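Local atomic coordinates of PrhC (Penicillium brasilianum, PDB entry 5X9J), a protein that acts as an isomerase in the biosynthesis of paraherquonin, a fungal meroterpenoid with a highly congested hexacyclic skeleton. Residues K29-A34 with K107-R112; A113-D118 with N126-I131. One frame throughout, in Å; residues are numbered along the deposited sequence.

Interaction 1 of 2, residues K29-A34 with K107-R112; sequences KLIALA and KKIAFR
Leu-30, Ile-31 and Ala-34 of helix 26-43 pack on Ile-109 and Phe-111 of strand 108-119, a helix laid across one face of the curved sheet in an alpha+beta fold. The short axes approach to 8.7 Å and cross at -51°; the side chains that meet are apolar, partly against backbone carbonyls, and the segments share no hydrogen bond. On the strand side Ile-109 contributes most, facing Leu-30 on the helix. Its CG1 stands anti to the backbone N (chi1 -178°), and the extended branch lifts CD1 onto the helix, 3.5 Å from Leu-30 O. That oxygen is already engaged inside the helix by Ala-34 N, so the methyl covers a satisfied carbonyl. From there CD1 also meets Ile-31, whose side chain crosses that of Ile-109 at about a right angle, with CG1 to CD1 at 4.0 Å. Leu-30 uses its two methyls where the chain enters the strand: CD2 lies 3.9 Å from Lys-107 C, while CD1 comes near Lys-108 O.

Beyond this first shell, Val-102 of strand 101-103 touches Leu-30, Ile-31 and Ile-109, and Ala-134 adds to the cover of Leu-30. Lys-107 and Lys-108 form a G1 bulge opposite Asp-103; the ammonium of Lys-107 turns to Glu-104 O and that of Lys-108 to Gln-133. Phe-37 and Cys-38, further along the helix, pack on Phe-111. One turn after Leu-30, Ala-34 CB reaches the same ring obliquely, 3.5 Å from CE2.

Interaction 2 of 2, residues A113-D118 with N126-I131; sequences AACSAD and NENLVI
The beta hairpin of strands 108-119 and 124-134 pairs here through Ala-113 to Cys-115 and Asn-126 to Asn-128. Two hydrogen-bonded pairs, Ala-113 with Asn-128 and Cys-115 with Asn-126, enclose the non-hydrogen-bonded pair Ala-114 with Glu-127, where the CA atoms come to 4.2 Å. Four backbone bonds establish the antiparallel register. The shortest runs from Asn-128 N to Ala-113 O at 2.7 Å, bent to 147° at the hydrogen; Cys-115 N to Asn-126 O is straighter, at 168°. The same two carbonyls receive CA-H contacts, Ala-113 O from Glu-127 and Asn-126 O from Ala-114.

Cys-115 SG, placed between its own backbone N and carbonyl carbon (chi1 62°), lies against Asn-126 CB at 3.6 Å, on the face shared with Ala-113 and Asn-128. The Asn-126 side chain leads away from the partner strand: its OD1 accepts Glu-127 N at 2.8 Å, in the carbonyl plane on a lone pair, and also Asp-149 N, while ND2 bonds to Tyr-124 OH.

Backbone bonds of Ala-114 with Trp-93 and of Leu-129 with Phe-147 place the hairpin between strands 90-94 and 141-148, whose Phe-92 and Phe-148 also pack on it.

Both interactions draw on strand 108-119, in succession: its first half receives the helix in interaction 1 while also pairing with strand 124-134, and interaction 2 covers the continuation of that pairing. Their centres lie about 15 Å apart; the centre of interaction 2 lies about 7 Å from the centre of the chain, that of interaction 1 about 14 Å. Both are buried. Side-chain packing across a sheet face makes the first, whereas backbone hydrogen bonding within the sheet makes the second. They join where Phe-111 N approaches Val-130 O at 2.9 Å, a probable hydrogen bond of the same hairpin. Each also reaches the dimer partner, where Ala-110 meets Ala-110 and Leu-129 meets Leu-129 of the second subunit.

Interaction 1 of 2, residues K29-A34 with K107-R112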
ATOM      1  N   LYS B  29     -13.273  -7.028 -17.442  1.00 33.05           N
ATOM      2  CA  LYS B  29     -14.276  -6.987 -16.383  1.00 35.36           C
ATOM      3  C   LYS B  29     -13.657  -6.583 -15.048  1.00 33.06           C
ATOM      4  O   LYS B  29     -14.265  -5.840 -14.273  1.00 31.71           O
ATOM      5  CB  LYS B  29     -14.965  -8.343 -16.236  1.00 39.39           C
ATOM      6  CG  LYS B  29     -15.782  -8.802 -17.440  1.00 45.39           C
ATOM      7  CD  LYS B  29     -16.500 -10.103 -17.106  1.00 44.87           C
ATOM      8  CE  LYS B  29     -16.696 -10.974 -18.334  1.00 52.38           C
ATOM      9  NZ  LYS B  29     -17.187 -12.339 -17.970  1.00 57.15           N
ATOM     10  N   LEU B  30     -12.453  -7.073 -14.757  1.00 32.22           N
ATOM     11  CA  LEU B  30     -11.819  -6.718 -13.493  1.00 32.24           C
ATOM     12  C   LEU B  30     -11.435  -5.246 -13.478  1.00 28.71           C
ATOM     13  O   LEU B  30     -11.623  -4.561 -12.468  1.00 25.55           O
ATOM     14  CB  LEU B  30     -10.598  -7.611 -13.253  1.00 27.12           C
ATOM     15  CG  LEU B  30     -10.920  -9.063 -12.854  1.00 32.07           C
ATOM     16  CD1 LEU B  30      -9.683  -9.929 -12.898  1.00 31.01           C
ATOM     17  CD2 LEU B  30     -11.542  -9.120 -11.458  1.00 32.14           C
ATOM     18  N   ILE B  31     -10.897  -4.742 -14.593  1.00 28.60           N
ATOM     19  CA  ILE B  31     -10.563  -3.324 -14.680  1.00 31.06           C
ATOM     20  C   ILE B  31     -11.821  -2.480 -14.547  1.00 29.38           C
ATOM     21  O   ILE B  31     -11.843  -1.489 -13.808  1.00 28.92           O
ATOM     22  CB  ILE B  31      -9.805  -3.035 -15.990  1.00 32.92           C
ATOM     23  CG1 ILE B  31      -8.431  -3.705 -15.955  1.00 29.05           C
ATOM     24  CG2 ILE B  31      -9.646  -1.515 -16.229  1.00 28.46           C
ATOM     25  CD1 ILE B  31      -7.754  -3.775 -17.321  1.00 32.63           C
ATOM     26  N   ALA B  32     -12.900  -2.879 -15.228  1.00 30.64           N
ATOM     27  CA  ALA B  32     -14.162  -2.148 -15.115  1.00 30.09           C
ATOM     28  C   ALA B  32     -14.681  -2.169 -13.685  1.00 30.43           C
ATOM     29  O   ALA B  32     -15.228  -1.172 -13.196  1.00 29.74           O
ATOM     30  CB  ALA B  32     -15.207  -2.745 -16.065  1.00 29.69           C
ATOM     31  N   LEU B  33     -14.532  -3.305 -12.998  1.00 28.31           N
ATOM     32  CA  LEU B  33     -14.981  -3.384 -11.612  1.00 30.14           C
ATOM     33  C   LEU B  33     -14.213  -2.403 -10.727  1.00 26.19           C
ATOM     34  O   LEU B  33     -14.800  -1.747  -9.864  1.00 27.88           O
ATOM     35  CB  LEU B  33     -14.832  -4.818 -11.098  1.00 29.98           C
ATOM     36  CG  LEU B  33     -15.341  -5.038  -9.670  1.00 31.32           C
ATOM     37  CD1 LEU B  33     -16.838  -4.826  -9.606  1.00 33.56           C
ATOM     38  CD2 LEU B  33     -14.972  -6.432  -9.167  1.00 32.49           C
ATOM     39  N   ALA B  34     -12.905  -2.266 -10.952  1.00 26.72           N
ATOM     40  CA  ALA B  34     -12.098  -1.346 -10.154  1.00 26.69           C
ATOM     41  C   ALA B  34     -12.530   0.102 -10.374  1.00 26.10           C
ATOM     42  O   ALA B  34     -12.689   0.874  -9.415  1.00 24.06           O
ATOM     43  CB  ALA B  34     -10.614  -1.532 -10.498  1.00 22.22           C
ATOM     44  N   LYS B 107      -9.288 -13.753 -10.053  1.00 33.37           N
ATOM     45  CA  LYS B 107     -10.308 -12.700 -10.011  1.00 32.28           C
ATOM     46  C   LYS B 107      -9.956 -11.636  -8.968  1.00 29.52           C
ATOM     47  O   LYS B 107     -10.791 -11.209  -8.167  1.00 28.41           O
ATOM     48  CB  LYS B 107     -11.703 -13.280  -9.754  1.00 35.16           C
ATOM     49  CG  LYS B 107     -12.077 -14.478 -10.646  1.00 40.06           C
ATOM     50  CD  LYS B 107     -12.268 -14.081 -12.089  1.00 39.67           C
ATOM     51  CE  LYS B 107     -12.744 -15.266 -12.931  1.00 45.69           C
ATOM     52  NZ  LYS B 107     -11.680 -16.298 -13.087  1.00 44.93           N
ATOM     53  N   LYS B 108      -8.698 -11.209  -8.989  1.00 28.50           N
ATOM     54  CA  LYS B 108      -8.194 -10.164  -8.109  1.00 31.95           C
ATOM     55  C   LYS B 108      -7.598  -9.035  -8.938  1.00 28.36           C
ATOM     56  O   LYS B 108      -7.075  -9.256 -10.034  1.00 26.15           O
ATOM     57  CB  LYS B 108      -7.106 -10.683  -7.167  1.00 31.30           C
ATOM     58  CG  LYS B 108      -7.578 -11.418  -5.925  1.00 34.87           C
ATOM     59  CD  LYS B 108      -6.362 -12.111  -5.288  1.00 34.87           C
ATOM     60  CE  LYS B 108      -6.514 -12.271  -3.782  1.00 47.74           C
ATOM     61  NZ  LYS B 108      -7.460 -13.345  -3.373  1.00 44.49           N
ATOM     62  N   ILE B 109      -7.639  -7.826  -8.386  1.00 26.28           N
ATOM     63  CA  ILE B 109      -7.017  -6.693  -9.052  1.00 26.84           C
ATOM     64  C   ILE B 109      -6.451  -5.762  -7.994  1.00 24.03           C
ATOM     65  O   ILE B 109      -7.084  -5.494  -6.970  1.00 25.41           O
ATOM     66  CB  ILE B 109      -8.022  -5.984  -9.993  1.00 27.17           C
ATOM     67  CG1 ILE B 109      -7.348  -4.825 -10.738  1.00 26.13           C
ATOM     68  CG2 ILE B 109      -9.279  -5.527  -9.228  1.00 22.85           C
ATOM     69  CD1 ILE B 109      -8.177  -4.323 -11.968  1.00 27.05           C
ATOM     70  N   ALA B 110      -5.237  -5.285  -8.236  1.00 23.09           N
ATOM     71  CA  ALA B 110      -4.603  -4.310  -7.365  1.00 23.68           C
ATOM     72  C   ALA B 110      -4.396  -3.039  -8.169  1.00 26.51           C
ATOM     73  O   ALA B 110      -3.918  -3.098  -9.303  1.00 24.86           O
ATOM     74  CB  ALA B 110      -3.266  -4.822  -6.822  1.00 24.66           C
ATOM     75  N   PHE B 111      -4.765  -1.896  -7.594  1.00 23.44           N
ATOM     76  CA  PHE B 111      -4.605  -0.648  -8.321  1.00 24.50           C
ATOM     77  C   PHE B 111      -4.266   0.475  -7.358  1.00 23.40           C
ATOM     78  O   PHE B 111      -4.619   0.438  -6.181  1.00 22.79           O
ATOM     79  CB  PHE B 111      -5.865  -0.295  -9.126  1.00 22.10           C
ATOM     80  CG  PHE B 111      -7.123  -0.204  -8.296  1.00 23.95           C
ATOM     81  CD1 PHE B 111      -7.543   1.013  -7.776  1.00 23.13           C
ATOM     82  CD2 PHE B 111      -7.896  -1.333  -8.064  1.00 23.54           C
ATOM     83  CE1 PHE B 111      -8.719   1.100  -7.040  1.00 24.31           C
ATOM     84  CE2 PHE B 111      -9.050  -1.261  -7.323  1.00 23.22           C
ATOM     85  CZ  PHE B 111      -9.477  -0.031  -6.818  1.00 25.81           C
ATOM     86  N   ARG B 112      -3.571   1.473  -7.881  1.00 26.49           N
ATOM     87  CA  ARG B 112      -3.285   2.688  -7.142  1.00 26.03           C
ATOM     88  C   ARG B 112      -4.443   3.661  -7.290  1.00 26.75           C
ATOM     89  O   ARG B 112      -5.045   3.769  -8.362  1.00 25.53           O
ATOM     90  CB  ARG B 112      -1.997   3.326  -7.654  1.00 24.19           C
ATOM     91  CG  ARG B 112      -0.746   2.496  -7.423  1.00 27.32           C
ATOM     92  CD  ARG B 112       0.462   3.251  -7.967  1.00 29.72           C
ATOM     93  NE  ARG B 112       0.820   4.378  -7.106  1.00 29.19           N
ATOM     94  CZ  ARG B 112       1.794   5.240  -7.377  1.00 31.46           C
ATOM     95  NH1 ARG B 112       2.495   5.121  -8.501  1.00 28.63           N
ATOM     96  NH2 ARG B 112       2.063   6.218  -6.524  1.00 30.94           N
TER

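Interaction 2 of 2, residues A113-D118 with N126-I131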
ATOM      1  N   ALA B 113      -4.763   4.359  -6.202  1.00 25.34           N
ATOM      2  CA  ALA B 113      -5.860   5.309  -6.207  1.00 26.65           C
ATOM      3  C   ALA B 113      -5.454   6.534  -5.402  1.00 29.52           C
ATOM      4  O   ALA B 113      -4.521   6.496  -4.592  1.00 29.63           O
ATOM      5  CB  ALA B 113      -7.142   4.691  -5.636  1.00 24.52           C
ATOM      6  N   ALA B 114      -6.148   7.633  -5.656  1.00 26.86           N
ATOM      7  CA  ALA B 114      -5.999   8.847  -4.874  1.00 26.65           C
ATOM      8  C   ALA B 114      -7.376   9.272  -4.395  1.00 30.93           C
ATOM      9  O   ALA B 114      -8.397   8.904  -4.978  1.00 31.05           O
ATOM     10  CB  ALA B 114      -5.336   9.973  -5.685  1.00 27.66           C
ATOM     11  N   CYS B 115      -7.400  10.032  -3.308  1.00 26.88           N
ATOM     12  CA  CYS B 115      -8.648  10.557  -2.786  1.00 29.91           C
ATOM     13  C   CYS B 115      -8.404  11.956  -2.250  1.00 31.78           C
ATOM     14  O   CYS B 115      -7.267  12.349  -1.960  1.00 30.23           O
ATOM     15  CB  CYS B 115      -9.249   9.675  -1.693  1.00 26.83           C
ATOM     16  SG  CYS B 115      -8.191   9.517  -0.252  1.00 36.06           S
ATOM     17  N   SER B 116      -9.495  12.708  -2.144  1.00 29.63           N
ATOM     18  CA  SER B 116      -9.452  14.068  -1.630  1.00 30.51           C
ATOM     19  C   SER B 116     -10.814  14.416  -1.062  1.00 32.99           C
ATOM     20  O   SER B 116     -11.833  13.813  -1.418  1.00 31.94           O
ATOM     21  CB  SER B 116      -9.066  15.080  -2.710  1.00 32.40           C
ATOM     22  OG  SER B 116      -9.993  15.046  -3.787  1.00 34.63           O
ATOM     23  N   ALA B 117     -10.813  15.395  -0.163  1.00 30.33           N
ATOM     24  CA  ALA B 117     -12.037  15.881   0.453  1.00 29.81           C
ATOM     25  C   ALA B 117     -11.739  17.195   1.150  1.00 32.69           C
ATOM     26  O   ALA B 117     -10.607  17.446   1.580  1.00 29.65           O
ATOM     27  CB  ALA B 117     -12.613  14.877   1.459  1.00 28.72           C
ATOM     28  N   ASP B 118     -12.763  18.040   1.227  1.00 32.37           N
ATOM     29  CA  ASP B 118     -12.782  19.112   2.207  1.00 31.02           C
ATOM     30  C   ASP B 118     -13.299  18.552   3.518  1.00 29.54           C
ATOM     31  O   ASP B 118     -14.193  17.705   3.533  1.00 31.98           O
ATOM     32  CB  ASP B 118     -13.658  20.268   1.718  1.00 31.79           C
ATOM     33  CG  ASP B 118     -13.030  20.994   0.558  1.00 38.06           C
ATOM     34  OD1 ASP B 118     -11.884  21.478   0.713  1.00 41.81           O
ATOM     35  OD2 ASP B 118     -13.656  21.048  -0.515  1.00 45.11           O
ATOM     36  N   ASN B 126      -5.050  11.979   0.045  1.00 27.49           N
ATOM     37  CA  ASN B 126      -4.327  10.759   0.351  1.00 27.02           C
ATOM     38  C   ASN B 126      -4.163   9.970  -0.938  1.00 28.78           C
ATOM     39  O   ASN B 126      -4.783  10.274  -1.964  1.00 27.96           O
ATOM     40  CB  ASN B 126      -5.028   9.946   1.450  1.00 25.98           C
ATOM     41  CG  ASN B 126      -4.031   9.194   2.332  1.00 29.40           C
ATOM     42  OD1 ASN B 126      -2.988   8.787   1.853  1.00 28.12           O
ATOM     43  ND2 ASN B 126      -4.353   9.012   3.616  1.00 23.69           N
ATOM     44  N   GLU B 127      -3.272   8.983  -0.885  1.00 26.98           N
ATOM     45  CA  GLU B 127      -3.002   8.083  -1.992  1.00 25.84           C
ATOM     46  C   GLU B 127      -2.996   6.667  -1.443  1.00 30.09           C
ATOM     47  O   GLU B 127      -2.609   6.430  -0.293  1.00 26.58           O
ATOM     48  CB  GLU B 127      -1.679   8.424  -2.686  1.00 29.71           C
ATOM     49  CG  GLU B 127      -1.734   9.778  -3.424  1.00 34.47           C
ATOM     50  CD  GLU B 127      -0.372  10.271  -3.892  1.00 40.22           C
ATOM     51  OE1 GLU B 127       0.518   9.432  -4.158  1.00 38.43           O
ATOM     52  OE2 GLU B 127      -0.193  11.505  -3.995  1.00 43.92           O
ATOM     53  N   ASN B 128      -3.461   5.732  -2.263  1.00 25.74           N
ATOM     54  CA  ASN B 128      -3.888   4.437  -1.762  1.00 27.12           C
ATOM     55  C   ASN B 128      -3.409   3.337  -2.695  1.00 27.16           C
ATOM     56  O   ASN B 128      -3.109   3.568  -3.868  1.00 25.05           O
ATOM     57  CB  ASN B 128      -5.430   4.368  -1.637  1.00 28.71           C
ATOM     58  CG  ASN B 128      -6.015   5.539  -0.824  1.00 37.24           C
ATOM     59  OD1 ASN B 128      -6.414   5.373   0.330  1.00 41.60           O
ATOM     60  ND2 ASN B 128      -6.063   6.728  -1.435  1.00 35.43           N
ATOM     61  N   LEU B 129      -3.363   2.125  -2.159  1.00 25.38           N
ATOM     62  CA  LEU B 129      -3.284   0.912  -2.963  1.00 25.44           C
ATOM     63  C   LEU B 129      -4.466   0.050  -2.545  1.00 23.70           C
ATOM     64  O   LEU B 129      -4.652  -0.213  -1.354  1.00 23.91           O
ATOM     65  CB  LEU B 129      -1.947   0.190  -2.763  1.00 26.69           C
ATOM     66  CG  LEU B 129      -1.560  -0.946  -3.743  1.00 29.25           C
ATOM     67  CD1 LEU B 129      -2.392  -2.216  -3.516  1.00 27.72           C
ATOM     68  CD2 LEU B 129      -1.654  -0.524  -5.174  1.00 26.85           C
ATOM     69  N   VAL B 130      -5.286  -0.345  -3.507  1.00 20.84           N
ATOM     70  CA  VAL B 130      -6.491  -1.115  -3.227  1.00 23.01           C
ATOM     71  C   VAL B 130      -6.343  -2.467  -3.904  1.00 24.70           C
ATOM     72  O   VAL B 130      -5.943  -2.537  -5.068  1.00 24.75           O
ATOM     73  CB  VAL B 130      -7.763  -0.399  -3.719  1.00 25.06           C
ATOM     74  CG1 VAL B 130      -9.004  -1.288  -3.482  1.00 24.45           C
ATOM     75  CG2 VAL B 130      -7.934   0.958  -3.003  1.00 25.15           C
ATOM     76  N   ILE B 131      -6.659  -3.537  -3.183  1.00 24.15           N
ATOM     77  CA  ILE B 131      -6.809  -4.851  -3.791  1.00 23.57           C
ATOM     78  C   ILE B 131      -8.271  -5.251  -3.677  1.00 24.88           C
ATOM     79  O   ILE B 131      -8.848  -5.188  -2.588  1.00 24.91           O
ATOM     80  CB  ILE B 131      -5.911  -5.901  -3.118  1.00 26.00           C
ATOM     81  CG1 ILE B 131      -4.437  -5.501  -3.230  1.00 26.61           C
ATOM     82  CG2 ILE B 131      -6.167  -7.289  -3.745  1.00 23.10           C
ATOM     83  CD1 ILE B 131      -3.479  -6.481  -2.492  1.00 30.86           C
TER